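Side-chain contact in lysine cyclodeaminase (Streptomyces pristinaespiralis, PDB 5YU3), which is a lysine cyclodeaminase that binds NAD and probably cyclises L-lysine to L-pipecolic acid with loss of ammonia, and also recognises L-ornithine and L-2,4-diaminobutyric acid: residues L108-D113 with V314-A319. Residues are numbered along the deposited sequence; the frame is centred on the assembly and turned at random.
Sequences LTALMD and VFLEAA
Met112 lays its terminal methyl over one face of the Phe315 ring, CE standing 4.0 Å from the centroid and 25° off the ring normal, a CH-pi contact displaced toward the CG side of the ring. Met112 CE comes closest to Phe315 CG, at 3.6 Å. The thioether sulfur takes a more oblique part: Met112 SD is 5.2 Å from the Phe315 ring centroid, a Met-aromatic contact. Separately, Met112 SD packs against Phe315 CB at 4.0 Å. A bend at the last torsion of Met112 (chi3 -71°) turns CE aside from an otherwise extended chain, and the two side chains meet nearly at right angles. In this protein of the ornithine cyclodeaminase/mu-crystallin family, the contact joins helix 305-321 to one face of strand 108-113 in the chain's mixed sheet, while Leu111 points away from the helix and packs on Leu111 of the second subunit. Two residues back from Met112, Ala110 offers its small CB to Leu316 CD1 at 4.3 Å; here Thr109 and Ala110 form a classic beta bulge opposite Arg100. Leu316 also reaches Trp4 and Leu6 of the adjoining strand 3-6, and Val11 of helix 8-18 touches both Met112 and Phe315.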
loop_
_atom_site.group_PDB
_atom_site.type_symbol
_atom_site.label_atom_id
_atom_site.label_comp_id
_atom_site.label_asym_id
_atom_site.label_seq_id
_atom_site.Cartn_x
_atom_site.Cartn_y
_atom_site.Cartn_z
ATOM N N LEU A 108 3.328 -10.550 -7.066
ATOM C CA LEU A 108 1.951 -10.603 -6.563
ATOM C C LEU A 108 1.401 -12.019 -6.742
ATOM O O LEU A 108 1.194 -12.465 -7.873
ATOM C CB LEU A 108 1.096 -9.581 -7.309
ATOM C CG LEU A 108 -0.412 -9.606 -7.052
ATOM C CD1 LEU A 108 -0.688 -9.189 -5.606
ATOM C CD2 LEU A 108 -1.176 -8.704 -8.030
ATOM N N THR A 109 1.163 -12.739 -5.639
ATOM C CA THR A 109 0.743 -14.137 -5.737
ATOM C C THR A 109 -0.748 -14.357 -5.508
ATOM O O THR A 109 -1.296 -15.343 -6.013
ATOM C CB THR A 109 1.516 -15.022 -4.750
ATOM O OG1 THR A 109 1.324 -14.554 -3.409
ATOM C CG2 THR A 109 3.026 -15.048 -5.077
ATOM N N ALA A 110 -1.421 -13.484 -4.764
ATOM C CA ALA A 110 -2.831 -13.703 -4.475
ATOM C C ALA A 110 -3.503 -12.373 -4.162
ATOM O O ALA A 110 -2.875 -11.448 -3.632
ATOM C CB ALA A 110 -3.007 -14.693 -3.316
ATOM N N LEU A 111 -4.786 -12.287 -4.517
ATOM C CA LEU A 111 -5.576 -11.072 -4.348
ATOM C C LEU A 111 -7.026 -11.455 -4.076
ATOM O O LEU A 111 -7.574 -12.293 -4.795
ATOM C CB LEU A 111 -5.483 -10.202 -5.610
ATOM C CG LEU A 111 -6.371 -8.965 -5.661
ATOM C CD1 LEU A 111 -5.954 -7.993 -4.572
ATOM C CD2 LEU A 111 -6.266 -8.318 -7.036
ATOM N N MET A 112 -7.655 -10.834 -3.071
ATOM C CA MET A 112 -9.035 -11.178 -2.727
ATOM C C MET A 112 -9.757 -9.986 -2.116
ATOM O O MET A 112 -9.145 -8.988 -1.716
ATOM C CB MET A 112 -9.093 -12.364 -1.747
ATOM C CG MET A 112 -8.455 -12.069 -0.386
ATOM S SD MET A 112 -8.701 -13.399 0.816
ATOM C CE MET A 112 -10.455 -13.222 1.140
ATOM N N ASP A 113 -11.085 -10.114 -2.047
ATOM C CA ASP A 113 -11.931 -9.148 -1.349
ATOM C C ASP A 113 -11.456 -8.932 0.081
ATOM O O ASP A 113 -11.018 -9.868 0.759
ATOM C CB ASP A 113 -13.378 -9.652 -1.310
ATOM C CG ASP A 113 -14.247 -8.847 -0.360
ATOM O OD1 ASP A 113 -14.412 -7.638 -0.613
ATOM O OD2 ASP A 113 -14.770 -9.420 0.625
ATOM N N VAL A 314 -6.828 -18.267 6.207
ATOM C CA VAL A 314 -7.975 -19.155 6.374
ATOM C C VAL A 314 -8.756 -19.270 5.069
ATOM O O VAL A 314 -9.168 -20.368 4.668
ATOM C CB VAL A 314 -8.871 -18.667 7.526
ATOM C CG1 VAL A 314 -10.177 -19.460 7.537
ATOM C CG2 VAL A 314 -8.132 -18.808 8.851
ATOM N N PHE A 315 -8.969 -18.142 4.386
ATOM C CA PHE A 315 -9.655 -18.167 3.099
ATOM C C PHE A 315 -8.849 -18.919 2.044
ATOM O O PHE A 315 -9.413 -19.688 1.258
ATOM C CB PHE A 315 -9.935 -16.742 2.620
ATOM C CG PHE A 315 -11.210 -16.168 3.158
ATOM C CD1 PHE A 315 -12.418 -16.429 2.532
ATOM C CD2 PHE A 315 -11.208 -15.395 4.306
ATOM C CE1 PHE A 315 -13.603 -15.901 3.030
ATOM C CE2 PHE A 315 -12.391 -14.868 4.814
ATOM C CZ PHE A 315 -13.591 -15.127 4.172
ATOM N N LEU A 316 -7.536 -18.688 1.980
ATOM C CA LEU A 316 -6.741 -19.349 0.944
ATOM C C LEU A 316 -6.668 -20.852 1.169
ATOM O O LEU A 316 -6.622 -21.620 0.199
ATOM C CB LEU A 316 -5.332 -18.759 0.895
ATOM C CG LEU A 316 -5.243 -17.301 0.457
ATOM C CD1 LEU A 316 -3.785 -16.890 0.304
ATOM C CD2 LEU A 316 -6.029 -17.056 -0.830
ATOM N N GLU A 317 -6.638 -21.294 2.431
ATOM C CA GLU A 317 -6.668 -22.727 2.711
ATOM C C GLU A 317 -7.953 -23.356 2.189
ATOM O O GLU A 317 -7.924 -24.405 1.530
ATOM C CB GLU A 317 -6.520 -22.973 4.214
ATOM C CG GLU A 317 -5.108 -22.735 4.738
ATOM C CD GLU A 317 -5.021 -22.847 6.246
ATOM O OE1 GLU A 317 -6.034 -23.210 6.869
ATOM O OE2 GLU A 317 -3.940 -22.558 6.804
ATOM N N ALA A 318 -9.096 -22.725 2.476
ATOM C CA ALA A 318 -10.372 -23.252 1.996
ATOM C C ALA A 318 -10.466 -23.171 0.478
ATOM O O ALA A 318 -10.963 -24.103 -0.168
ATOM C CB ALA A 318 -11.534 -22.503 2.652
ATOM N N ALA A 319 -9.996 -22.064 -0.112
ATOM C CA ALA A 319 -10.054 -21.917 -1.564
ATOM C C ALA A 319 -9.128 -22.905 -2.266
ATOM O O ALA A 319 -9.481 -23.451 -3.319
ATOM C CB ALA A 319 -9.701 -20.480 -1.958
#